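Local coordinates for polyporopepsin (Irpex lacteus, PDB 1WKR), which cleaves peptide bonds as a pepsin-family aspartic endopeptidase of broad specificity and clots milk, at residues 27-31 and 101-107; 63-68 and 95-99; 140-146 and 159-165; 190-194 and 305-309; 257-261 and 308-312. One frame throughout, in Å; residues are numbered along the deposited sequence.

Contact 1. Residues 27-31 and 101-107; sequences YSLLV and VDGILGV
Ser28 and Asp102 grip each other twice. Ser28 N bonds to Asp102 OD2 at 2.8 Å and almost straight, 175° at the hydrogen, meeting the oxygen on its anti side and 20° out of the carboxylate plane. Asp102 N returns a bond of 2.9 Å to Ser28 O. With CG anti to its carbonyl carbon (chi1 -74°), the carboxylate of Asp102 stays beside its own backbone N, which lets both groups face Ser28. The second oxygen, OD1, accepts from the backbone N of Lys44, leaving both carboxylate oxygens bonded to amides. Tyr27 turns its ring edge to Asp102 CG, while its own OH bonds to Val47 N. Further along, Leu30 N donates to Gly103 O and Leu30 O accepts from Leu105 N, each at 2.8 Å, in parallel pairing. Strand 103-106 runs here between 25-32 and 39-40, the psi structure of pepsin-like lobes, which delivers the catalytic Asp32 just beyond Val31. Gly106 N is satisfied by Thr38 OG1, and Val31 O by Thr213 OG1, as in the fireman's grip of this family. Gly103 N, buried, has no partner in the model. Apolar side chains flank the strands: Leu29 CB lies 4.1 Å from Leu105 CB, and on the other face Leu30 CB lies 4.2 Å from Ile104 CG1.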
# COMPACT_ATOMS: atom_id res chain seq x y z
N TYR A 27 -13.43 -8.47 -10.80
CA TYR A 27 -12.44 -7.53 -11.23
C TYR A 27 -11.22 -7.72 -10.30
O TYR A 27 -11.36 -8.00 -9.10
CB TYR A 27 -12.94 -6.09 -11.09
CG TYR A 27 -14.19 -5.85 -11.93
CD1 TYR A 27 -15.43 -6.22 -11.45
CD2 TYR A 27 -14.10 -5.28 -13.18
CE1 TYR A 27 -16.59 -6.02 -12.18
CE2 TYR A 27 -15.30 -5.05 -13.98
CZ TYR A 27 -16.45 -5.44 -13.40
OH TYR A 27 -17.66 -5.21 -14.15
N SER A 28 -10.01 -7.48 -10.83
CA SER A 28 -8.78 -7.62 -10.00
C SER A 28 -8.37 -6.20 -9.62
O SER A 28 -7.90 -5.44 -10.46
CB SER A 28 -7.76 -8.35 -10.82
OG SER A 28 -6.60 -8.53 -10.01
N LEU A 29 -8.58 -5.82 -8.35
CA LEU A 29 -8.37 -4.47 -7.91
C LEU A 29 -7.14 -4.37 -7.06
O LEU A 29 -6.85 -5.21 -6.19
CB LEU A 29 -9.56 -3.96 -7.11
CG LEU A 29 -10.93 -3.97 -7.88
CD1 LEU A 29 -11.92 -3.16 -7.10
CD2 LEU A 29 -10.79 -3.29 -9.28
N LEU A 30 -6.38 -3.28 -7.28
CA LEU A 30 -5.11 -3.03 -6.59
C LEU A 30 -5.39 -2.59 -5.15
O LEU A 30 -6.16 -1.66 -4.91
CB LEU A 30 -4.39 -1.95 -7.38
CG LEU A 30 -2.91 -1.65 -7.00
CD1 LEU A 30 -2.16 -1.08 -8.21
CD2 LEU A 30 -2.83 -0.64 -5.84
N VAL A 31 -4.77 -3.26 -4.21
CA VAL A 31 -4.97 -2.96 -2.78
C VAL A 31 -4.23 -1.68 -2.41
O VAL A 31 -2.99 -1.65 -2.39
CB VAL A 31 -4.49 -4.09 -1.88
CG1 VAL A 31 -4.60 -3.73 -0.40
CG2 VAL A 31 -5.26 -5.38 -2.20
N VAL A 101 -4.04 -4.24 -13.77
CA VAL A 101 -5.18 -4.23 -12.84
C VAL A 101 -6.41 -3.63 -13.52
O VAL A 101 -6.37 -2.95 -14.52
CB VAL A 101 -4.83 -3.46 -11.56
CG1 VAL A 101 -3.55 -4.05 -10.87
CG2 VAL A 101 -4.71 -1.98 -11.75
N ASP A 102 -7.58 -3.94 -12.88
CA ASP A 102 -8.86 -3.34 -13.27
C ASP A 102 -9.14 -1.98 -12.68
O ASP A 102 -10.02 -1.29 -13.11
CB ASP A 102 -10.00 -4.27 -12.94
CG ASP A 102 -10.11 -5.47 -13.87
OD1 ASP A 102 -10.48 -5.21 -15.07
OD2 ASP A 102 -9.87 -6.60 -13.49
N GLY A 103 -8.41 -1.63 -11.59
CA GLY A 103 -8.71 -0.44 -10.84
C GLY A 103 -8.12 -0.62 -9.43
O GLY A 103 -7.17 -1.38 -9.24
N ILE A 104 -8.72 0.12 -8.47
CA ILE A 104 -8.19 0.19 -7.09
C ILE A 104 -9.28 -0.20 -6.10
O ILE A 104 -10.45 0.22 -6.25
CB ILE A 104 -7.62 1.61 -6.77
CG1 ILE A 104 -6.34 1.81 -7.55
CG2 ILE A 104 -7.45 1.81 -5.26
CD1 ILE A 104 -5.65 3.18 -7.30
N LEU A 105 -8.86 -0.93 -5.08
CA LEU A 105 -9.65 -1.11 -3.85
C LEU A 105 -9.16 -0.04 -2.85
O LEU A 105 -8.03 -0.14 -2.37
CB LEU A 105 -9.50 -2.51 -3.28
CG LEU A 105 -10.42 -2.79 -2.06
CD1 LEU A 105 -11.84 -2.98 -2.53
CD2 LEU A 105 -9.95 -3.96 -1.29
N GLY A 106 -9.99 0.98 -2.62
CA GLY A 106 -9.55 2.17 -1.87
C GLY A 106 -9.81 1.99 -0.40
O GLY A 106 -10.95 2.07 0.08
N VAL A 107 -8.74 1.67 0.34
CA VAL A 107 -8.82 1.38 1.80
C VAL A 107 -8.01 2.38 2.63
O VAL A 107 -7.82 2.19 3.83
CB VAL A 107 -8.48 -0.09 2.10
CG1 VAL A 107 -9.65 -1.01 1.72
CG2 VAL A 107 -7.20 -0.56 1.38

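Contact 2. Residues 63-68 and 95-99; sequences YGSGSF and DSGFD. With SO4 (sulfate ion), chain G; SO4 (sulfate ion), chain F.
Phe98 turns its edge toward the face of Tyr63 in an offset edge-to-face pair, ring centroids 5.5 Å apart and planes at 74°. With CG anti to its carbonyl carbon (chi1 -67°), Phe98 brings the end of its ring nearer to residues 63-68. Phe98 CZ lies 3.7 Å from Tyr63 CE2, and Ser67 O is at the edge of the Phe98 ring. Ser67 and Ser96 form an antiparallel hydrogen-bonded pair, N to O both ways at 3.0 Å. Gly66 CA passes only 3.1 Å from Ser96 O, where a side chain would clash. Residues 63-66 are the tip of the flap, the hairpin of strands 57-62 and 67-79 that closes over the cleft in pepsin-like proteases; this contact ties its second strand to 82-96, and Gly64 and Ser65 hydrogen-bond to the bound peptide. A water donates to Ser65 O and Gly97 O and accepts from Ser65 OG, which also bonds to the peptide backbone. Further out, Trp39 positions the aromatic group, meeting Phe98 edge-to-face, stacking on Phe68 and reaching Tyr63 OH by a weak hydrogen bond. Two sulfates, probably from the crystallisation liquor, accept here: one, through O3, from Gly97 N (2.9 Å), the other, through O4, from Asp95 N (3.0 Å).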
# COMPACT_ATOMS: atom_id res chain seq x y z
N TYR A 63 -2.98 10.46 -8.79
CA TYR A 63 -2.00 9.67 -7.96
C TYR A 63 -0.59 10.09 -8.28
O TYR A 63 -0.32 10.80 -9.25
CB TYR A 63 -2.17 8.20 -8.21
CG TYR A 63 -3.58 7.64 -8.04
CD1 TYR A 63 -4.05 7.20 -6.83
CD2 TYR A 63 -4.41 7.61 -9.15
CE1 TYR A 63 -5.36 6.69 -6.71
CE2 TYR A 63 -5.72 7.10 -9.05
CZ TYR A 63 -6.16 6.67 -7.83
OH TYR A 63 -7.48 6.21 -7.75
N GLY A 64 0.37 9.62 -7.50
CA GLY A 64 1.80 9.87 -7.80
C GLY A 64 2.15 9.33 -9.14
O GLY A 64 2.84 10.10 -9.93
N SER A 65 1.79 8.16 -9.53
CA SER A 65 2.21 7.56 -10.80
C SER A 65 1.12 7.36 -11.85
O SER A 65 1.24 6.63 -12.76
CB SER A 65 2.88 6.22 -10.56
OG SER A 65 2.05 5.31 -9.88
N GLY A 66 -0.06 8.01 -11.60
CA GLY A 66 -1.15 7.88 -12.58
C GLY A 66 -2.36 8.67 -12.17
O GLY A 66 -2.27 9.56 -11.38
N SER A 67 -3.49 8.28 -12.80
CA SER A 67 -4.71 9.08 -12.60
C SER A 67 -5.86 8.28 -13.19
O SER A 67 -5.69 7.39 -14.01
CB SER A 67 -4.66 10.43 -13.31
OG SER A 67 -4.45 10.26 -14.62
N PHE A 68 -7.09 8.65 -12.80
CA PHE A 68 -8.29 8.18 -13.51
C PHE A 68 -9.38 9.23 -13.37
O PHE A 68 -9.41 10.02 -12.45
CB PHE A 68 -8.78 6.77 -13.04
CG PHE A 68 -9.86 6.82 -11.97
CD1 PHE A 68 -9.55 6.99 -10.64
CD2 PHE A 68 -11.22 6.75 -12.33
CE1 PHE A 68 -10.57 7.00 -9.69
CE2 PHE A 68 -12.22 6.79 -11.38
CZ PHE A 68 -11.91 6.96 -10.06
N ASP A 95 -7.91 6.47 -17.86
CA ASP A 95 -6.98 6.03 -16.77
C ASP A 95 -5.57 5.91 -17.34
O ASP A 95 -5.38 5.58 -18.54
CB ASP A 95 -7.43 4.67 -16.14
CG ASP A 95 -7.41 3.59 -17.13
OD1 ASP A 95 -8.34 3.33 -17.85
OD2 ASP A 95 -6.32 2.86 -17.21
N SER A 96 -4.61 6.17 -16.50
CA SER A 96 -3.15 6.03 -16.82
C SER A 96 -2.46 5.47 -15.57
O SER A 96 -2.69 5.97 -14.49
CB SER A 96 -2.61 7.36 -17.20
OG SER A 96 -3.27 7.94 -18.31
N GLY A 97 -1.53 4.56 -15.81
CA GLY A 97 -0.70 4.03 -14.70
C GLY A 97 -1.17 2.68 -14.12
O GLY A 97 -0.63 2.18 -13.13
N PHE A 98 -2.18 2.07 -14.73
CA PHE A 98 -2.88 0.88 -14.17
C PHE A 98 -2.68 -0.39 -14.95
O PHE A 98 -3.49 -1.29 -14.85
CB PHE A 98 -4.33 1.25 -13.93
CG PHE A 98 -4.37 2.25 -12.84
CD1 PHE A 98 -4.18 1.85 -11.48
CD2 PHE A 98 -4.54 3.67 -13.05
CE1 PHE A 98 -4.09 2.78 -10.46
CE2 PHE A 98 -4.48 4.54 -12.04
CZ PHE A 98 -4.26 4.11 -10.77
N ASP A 99 -1.57 -0.49 -15.68
CA ASP A 99 -1.28 -1.81 -16.30
C ASP A 99 -1.31 -2.91 -15.24
O ASP A 99 -0.82 -2.76 -14.08
CB ASP A 99 0.11 -1.76 -16.94
CG ASP A 99 0.05 -1.00 -18.27
OD1 ASP A 99 -1.03 -0.69 -18.75
OD2 ASP A 99 1.24 -0.80 -18.84
S SO4 G . -0.92 3.96 -19.49
O1 SO4 G . -0.75 5.57 -19.94
O2 SO4 G . -0.19 3.18 -20.77
O3 SO4 G . -0.16 3.64 -18.22
O4 SO4 G . -2.46 3.37 -19.58
S SO4 F . -7.16 6.76 -21.66
O1 SO4 F . -5.91 5.96 -22.22
O2 SO4 F . -6.95 7.83 -20.84
O3 SO4 F . -8.03 7.17 -22.87
O4 SO4 F . -7.92 5.70 -20.80
O HOH W 1 1.33 3.77 -11.95

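Contact 3. Residues 140-146 and 159-165; sequences TNLLAVS and ELTFGAT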
# COMPACT_ATOMS: atom_id res chain seq x y z
N THR A 140 -15.54 -4.45 14.18
CA THR A 140 -14.86 -3.13 14.47
C THR A 140 -14.34 -2.64 13.13
O THR A 140 -14.26 -3.40 12.16
CB THR A 140 -13.81 -3.30 15.54
OG1 THR A 140 -13.39 -2.00 15.97
CG2 THR A 140 -12.60 -4.13 15.07
N ASN A 141 -14.11 -1.34 13.06
CA ASN A 141 -13.80 -0.71 11.77
C ASN A 141 -12.32 -0.71 11.57
O ASN A 141 -11.56 0.17 12.00
CB ASN A 141 -14.40 0.70 11.74
CG ASN A 141 -14.39 1.29 10.35
OD1 ASN A 141 -13.73 0.77 9.45
ND2 ASN A 141 -15.14 2.40 10.18
N LEU A 142 -11.83 -1.82 10.95
CA LEU A 142 -10.41 -2.14 10.87
C LEU A 142 -10.17 -3.01 9.68
O LEU A 142 -10.98 -3.85 9.32
CB LEU A 142 -10.07 -2.82 12.19
CG LEU A 142 -8.70 -3.45 12.42
CD1 LEU A 142 -8.37 -3.43 13.91
CD2 LEU A 142 -8.61 -4.85 11.77
N LEU A 143 -8.95 -2.86 9.11
CA LEU A 143 -8.42 -3.73 8.06
C LEU A 143 -7.04 -4.14 8.48
O LEU A 143 -6.25 -3.30 8.86
CB LEU A 143 -8.36 -2.92 6.72
CG LEU A 143 -7.54 -3.64 5.62
CD1 LEU A 143 -8.15 -4.94 5.15
CD2 LEU A 143 -7.40 -2.69 4.43
N ALA A 144 -6.68 -5.42 8.34
CA ALA A 144 -5.32 -5.91 8.62
C ALA A 144 -4.80 -6.58 7.40
O ALA A 144 -5.51 -7.38 6.72
CB ALA A 144 -5.36 -6.86 9.80
N VAL A 145 -3.55 -6.30 7.01
CA VAL A 145 -2.98 -6.72 5.73
C VAL A 145 -1.74 -7.54 5.97
O VAL A 145 -0.78 -7.11 6.64
CB VAL A 145 -2.62 -5.47 4.90
CG1 VAL A 145 -1.89 -5.89 3.62
CG2 VAL A 145 -3.84 -4.66 4.59
N SER A 146 -1.72 -8.72 5.34
CA SER A 146 -0.55 -9.60 5.25
C SER A 146 0.00 -9.61 3.86
O SER A 146 -0.70 -10.07 2.90
CB SER A 146 -0.93 -10.99 5.69
OG SER A 146 0.14 -11.91 5.44
N GLU A 159 -3.06 -11.57 2.30
CA GLU A 159 -4.42 -11.64 2.88
C GLU A 159 -4.85 -10.29 3.35
O GLU A 159 -4.06 -9.55 3.94
CB GLU A 159 -4.47 -12.66 4.06
CG GLU A 159 -5.88 -12.84 4.64
CD GLU A 159 -5.81 -13.78 5.78
OE1 GLU A 159 -5.31 -13.38 6.88
OE2 GLU A 159 -6.33 -14.89 5.66
N LEU A 160 -6.09 -9.96 3.11
CA LEU A 160 -6.80 -8.82 3.78
C LEU A 160 -7.77 -9.39 4.76
O LEU A 160 -8.55 -10.29 4.38
CB LEU A 160 -7.54 -7.94 2.78
CG LEU A 160 -6.67 -6.90 2.07
CD1 LEU A 160 -5.42 -7.31 1.49
CD2 LEU A 160 -7.62 -6.03 1.17
N THR A 161 -7.82 -8.87 5.97
CA THR A 161 -8.84 -9.30 6.96
C THR A 161 -9.57 -8.04 7.38
O THR A 161 -8.97 -7.06 7.88
CB THR A 161 -8.25 -9.98 8.18
OG1 THR A 161 -7.42 -11.10 7.74
CG2 THR A 161 -9.31 -10.54 9.07
N PHE A 162 -10.87 -8.04 7.18
CA PHE A 162 -11.73 -6.92 7.58
C PHE A 162 -12.38 -7.25 8.93
O PHE A 162 -13.08 -8.27 9.07
CB PHE A 162 -12.84 -6.71 6.54
CG PHE A 162 -12.29 -6.19 5.21
CD1 PHE A 162 -12.14 -4.81 5.04
CD2 PHE A 162 -11.90 -7.04 4.20
CE1 PHE A 162 -11.67 -4.30 3.82
CE2 PHE A 162 -11.36 -6.48 3.02
CZ PHE A 162 -11.27 -5.14 2.83
N GLY A 163 -12.13 -6.40 9.90
CA GLY A 163 -12.82 -6.50 11.20
C GLY A 163 -12.04 -7.25 12.27
O GLY A 163 -12.56 -7.35 13.39
N ALA A 164 -10.85 -7.76 11.96
CA ALA A 164 -10.05 -8.53 12.93
C ALA A 164 -8.63 -8.63 12.39
O ALA A 164 -8.37 -8.36 11.22
CB ALA A 164 -10.62 -9.94 13.07
N THR A 165 -7.73 -9.07 13.24
CA THR A 165 -6.40 -9.47 12.87
C THR A 165 -6.30 -10.96 12.75
O THR A 165 -7.22 -11.71 13.29
CB THR A 165 -5.33 -8.98 13.86
OG1 THR A 165 -5.66 -9.53 15.19
CG2 THR A 165 -5.32 -7.50 14.03
O HOH W 2 -4.83 -10.13 7.81
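Leu143 and Phe162, a non-hydrogen-bonded antiparallel pair, send their side chains the same way, side by side. From CB, the Leu143 chain puts CG anti to the backbone N (chi1 168°), and this carries the CD1 branch across to the partner strand. CD1 sits over the centre of the Phe162 ring, 3.9 Å from the centroid and 13° off the normal, a CH-pi contact. The same methyl lies 3.6 Å from Thr161 O and 3.9 Å from Leu160 CB, wedged between strand and ring. The other tip, CD2, rests on Val107 CB, outside the hairpin. Beyond Phe162, Thr129 and Leu132 of helix 128-134 touch the ring. Were Phe162 an alanine, the CD1 methyl would probably be left without the ring face it rests on, and a gap would be likely to open between the hairpin and that helix. Ala144 and Thr161, whose side chains lie on the other face, exchange two backbone bonds, as do Ser146 and Glu159. Thr161 OG1 bonds to Ser4 OG and to a water that donates weakly to Ala144 O. After the strand, Gly163 N gives a bond of 2.9 Å to Leu142 O, and Gly163 takes backbone angles that suit glycine. Leu142 CD2 lies 3.6 Å from Ala164 O; this oxygen and Ala164 N are buried without a partner in the model. The hairpin 142-146/155-162, flanked by 3-9 and 316-321, belongs to the six-stranded interlobe sheet characteristic of pepsin-like proteases.

Contact 4. Residues 190-194 and 305-309; sequences GINQS and DFING. Unlike the reference sequence in segment 190-194: Ser194 (reference Thr).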
# COMPACT_ATOMS: atom_id res chain seq x y z
N GLY A 190 -1.19 7.81 8.25
CA GLY A 190 0.07 8.57 8.55
C GLY A 190 0.54 8.31 9.92
O GLY A 190 -0.25 8.27 10.89
N ILE A 191 1.85 8.12 10.05
CA ILE A 191 2.48 7.86 11.33
C ILE A 191 3.75 8.72 11.45
O ILE A 191 4.24 9.25 10.46
CB ILE A 191 2.86 6.36 11.51
CG1 ILE A 191 3.93 5.92 10.50
CG2 ILE A 191 1.60 5.47 11.35
CD1 ILE A 191 4.47 4.54 10.74
N ASN A 192 4.26 8.82 12.66
CA ASN A 192 5.58 9.33 12.90
C ASN A 192 6.59 8.21 13.04
O ASN A 192 6.27 7.20 13.69
CB ASN A 192 5.56 10.20 14.18
CG ASN A 192 4.55 11.33 14.05
OD1 ASN A 192 3.71 11.50 15.06
ND2 ASN A 192 4.49 12.01 13.04
N GLN A 193 7.78 8.37 12.46
CA GLN A 193 8.83 7.36 12.67
C GLN A 193 10.18 8.02 12.48
O GLN A 193 10.26 9.12 11.90
CB GLN A 193 8.69 6.17 11.68
CG GLN A 193 9.27 6.45 10.31
CD GLN A 193 8.95 5.33 9.31
OE1 GLN A 193 8.29 4.35 9.65
NE2 GLN A 193 9.46 5.49 8.09
N SER A 194 11.24 7.34 12.87
CA SER A 194 12.59 7.65 12.46
C SER A 194 13.21 6.43 11.83
O SER A 194 12.73 5.31 12.01
CB SER A 194 13.43 8.14 13.65
OG SER A 194 13.68 7.03 14.49
N ASP A 305 7.06 12.68 4.63
CA ASP A 305 8.50 12.63 4.33
C ASP A 305 8.99 11.21 4.08
O ASP A 305 10.21 10.98 3.94
CB ASP A 305 9.26 13.25 5.50
CG ASP A 305 9.02 14.73 5.73
OD1 ASP A 305 8.42 15.41 4.85
OD2 ASP A 305 9.46 15.23 6.79
N PHE A 306 8.07 10.27 4.08
CA PHE A 306 8.39 8.88 3.73
C PHE A 306 7.10 8.15 3.32
O PHE A 306 6.01 8.59 3.74
CB PHE A 306 9.10 8.12 4.93
CG PHE A 306 8.22 7.99 6.14
CD1 PHE A 306 7.26 7.00 6.26
CD2 PHE A 306 8.35 8.90 7.20
CE1 PHE A 306 6.46 6.88 7.36
CE2 PHE A 306 7.56 8.77 8.33
CZ PHE A 306 6.62 7.79 8.41
N ILE A 307 7.29 7.08 2.61
CA ILE A 307 6.18 6.12 2.31
C ILE A 307 6.75 4.74 2.63
O ILE A 307 7.65 4.26 1.91
CB ILE A 307 5.65 6.21 0.89
CG1 ILE A 307 5.15 7.62 0.57
CG2 ILE A 307 4.54 5.20 0.72
CD1 ILE A 307 4.66 7.85 -0.84
N ASN A 308 6.20 4.08 3.65
CA ASN A 308 6.52 2.66 3.90
C ASN A 308 5.62 1.86 2.96
O ASN A 308 4.41 1.71 3.21
CB ASN A 308 6.29 2.29 5.36
CG ASN A 308 7.17 3.02 6.34
OD1 ASN A 308 8.14 3.69 5.99
ND2 ASN A 308 6.83 2.90 7.63
N GLY A 309 6.20 1.38 1.86
CA GLY A 309 5.44 0.75 0.78
C GLY A 309 5.37 -0.72 0.85
O GLY A 309 5.68 -1.36 1.86
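Gln193 and Asn308 face each other as a carboxamide pair, each amide both giving and accepting a hydrogen bond. Asn308 ND2 reaches Gln193 OE1 at 2.9 Å and nearly straight, 175° at the hydrogen, though tilted from the plane of the glutamine carbonyl. The return bond, Gln193 NE2 to Asn308 OD1, is 3.1 Å and uses a lone pair in the asparagine carbonyl plane. The two amide planes are turned only moderately from each other, and together the bonds fix the rotation of both groups. Asn308 lies on strand 306-308, parallel to 207-211 and antiparallel to 218-220, the psi structure of the second lobe that holds catalytic Asp212. Gln193 reaches it from strand 190-197, with CG between the backbone N and the carbonyl carbon (chi1 81°) and the rest of the chain extended. Its amide lies stacked on Phe306, amide and ring planes 14° apart. NE2 is 3.2 Å above the ring, over its centre, and CG adds a CH-pi contact, 3.8 Å from the centroid. With a leucine in its place, the buried amide of Asn308 would probably lose both mates and be freer to turn, and the ring of Phe306 would lose its stacked amide. Phe258 and Ile260 of the neighbouring strand also touch Gln193. Ile191 adds packing from the ring edge: CG1 lies in the ring plane, 3.9 Å from Phe306 CZ, and Ile191 CD1 stops 4.2 Å from Asn308 ND2.

Contact 5. Residues 257-261 and 308-312; sequences FFTIG and NGLTF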
# COMPACT_ATOMS: atom_id res chain seq x y z
N PHE A 257 16.79 0.40 10.62
CA PHE A 257 16.00 0.26 11.85
C PHE A 257 14.99 1.37 11.90
O PHE A 257 15.40 2.57 11.93
CB PHE A 257 16.91 0.28 13.09
CG PHE A 257 17.90 -0.87 13.12
CD1 PHE A 257 17.55 -2.06 13.71
CD2 PHE A 257 19.19 -0.74 12.61
CE1 PHE A 257 18.46 -3.11 13.79
CE2 PHE A 257 20.09 -1.82 12.67
CZ PHE A 257 19.69 -3.00 13.29
N PHE A 258 13.72 1.03 11.90
CA PHE A 258 12.61 2.02 11.93
C PHE A 258 12.12 2.04 13.38
O PHE A 258 11.76 1.01 13.96
CB PHE A 258 11.47 1.51 11.04
CG PHE A 258 11.81 1.57 9.56
CD1 PHE A 258 12.73 0.69 8.97
CD2 PHE A 258 11.14 2.46 8.73
CE1 PHE A 258 13.00 0.75 7.63
CE2 PHE A 258 11.42 2.53 7.39
CZ PHE A 258 12.36 1.66 6.82
N THR A 259 12.04 3.22 13.95
CA THR A 259 11.47 3.38 15.31
C THR A 259 10.06 3.88 15.15
O THR A 259 9.85 4.97 14.63
CB THR A 259 12.27 4.33 16.14
OG1 THR A 259 13.63 3.85 16.27
CG2 THR A 259 11.68 4.48 17.57
N ILE A 260 9.11 3.03 15.58
CA ILE A 260 7.65 3.32 15.43
C ILE A 260 6.97 2.89 16.70
O ILE A 260 7.14 1.76 17.18
CB ILE A 260 7.06 2.49 14.25
CG1 ILE A 260 7.78 2.80 12.95
CG2 ILE A 260 5.55 2.73 14.17
CD1 ILE A 260 7.42 1.84 11.80
N GLY A 261 6.20 3.80 17.32
CA GLY A 261 5.47 3.43 18.53
C GLY A 261 6.37 3.01 19.69
O GLY A 261 5.90 2.21 20.52
N ASN A 308 6.20 4.08 3.65
CA ASN A 308 6.52 2.66 3.90
C ASN A 308 5.62 1.86 2.96
O ASN A 308 4.41 1.71 3.21
CB ASN A 308 6.29 2.29 5.36
CG ASN A 308 7.17 3.02 6.34
OD1 ASN A 308 8.14 3.69 5.99
ND2 ASN A 308 6.83 2.90 7.63
N GLY A 309 6.20 1.38 1.86
CA GLY A 309 5.44 0.75 0.78
C GLY A 309 5.37 -0.72 0.85
O GLY A 309 5.68 -1.36 1.86
N LEU A 310 4.89 -1.31 -0.26
CA LEU A 310 4.73 -2.77 -0.37
C LEU A 310 5.97 -3.52 0.00
O LEU A 310 5.88 -4.54 0.67
CB LEU A 310 4.35 -3.05 -1.87
CG LEU A 310 4.19 -4.51 -2.27
CD1 LEU A 310 3.28 -4.55 -3.51
CD2 LEU A 310 5.53 -5.16 -2.61
N THR A 311 7.16 -3.03 -0.37
CA THR A 311 8.40 -3.73 -0.12
C THR A 311 8.73 -3.74 1.36
O THR A 311 9.39 -4.68 1.84
CB THR A 311 9.55 -3.14 -0.94
OG1 THR A 311 9.54 -1.67 -0.79
CG2 THR A 311 9.47 -3.52 -2.41
N PHE A 312 8.28 -2.74 2.13
CA PHE A 312 8.39 -2.76 3.58
C PHE A 312 7.36 -3.73 4.16
O PHE A 312 7.68 -4.56 5.06
CB PHE A 312 8.15 -1.32 4.09
CG PHE A 312 8.15 -1.17 5.61
CD1 PHE A 312 6.98 -1.30 6.34
CD2 PHE A 312 9.30 -0.85 6.30
CE1 PHE A 312 6.96 -1.12 7.70
CE2 PHE A 312 9.27 -0.67 7.69
CZ PHE A 312 8.08 -0.84 8.37
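Phe312 drives its edge into the face of Phe258, an edge-to-face stack with centroids 4.9 Å apart and planes at 61°. One atom does most of the touching: CE2 of Phe312 stands 3.6 Å above the Phe258 ring plane, over its centre, at nearly equal distances from all six carbons. The two side chains come from opposite sides and pass one another; Phe312 reaches across because its CG is anti to the backbone N (chi1 177°). This is the tight part. Asn308, from the residues just before the helix, adds its own walls: its CB lies over one face of the Phe312 ring, toward the rim, and its OD1 comes 3.8 Å from Phe258 CE2, the amide nearly perpendicular to that ring. Away from this centre the fit is looser. Ile260 only grazes the partner segment, with CD1 4.4 Å from Phe312 CZ and 4.3 Å from Asn308 ND2, and strand 256-260 ends next to it at the exposed Gly261. Thr218 of strand 218-220 touches both phenylalanines, and Phe316 meets Phe312. The contact packs the start of helix 310-313, with Gly309 at its N-cap, against strand 256-260 in the second lobe. The polar end of Asn308 is satisfied by Gln193. With no hydrogen bond between these two segments, the fit of the aromatic rings, rather than the direction of any polar group, probably sets how the helix start sits on the strand.

How the contacts relate
Contacts 1 and 4 lie in the psi structures of the two lobes, their centres about 23 Å apart on opposite sides of the chain's centre, and each brings side chains near a catalytic aspartate: those of Ile104 and Asp32 are about 4 Å apart, those of Asn308 and Asp212 about 7 Å. Contact 2 sits on contact 1, Ile104 CD1 reaching Phe98 CE1 at 3.5 Å, and places the side chain of flap residue Tyr63 about 4 Å from that of Asp32, over the bound peptide. Contact 3 packs against contact 1 through Leu105 CD2 and Leu160 CD2, 4.0 Å apart. Contacts 4 and 5 share Asn308, with centres about 7 Å apart; strands 190-197 and 256-260 are neighbours in one sheet.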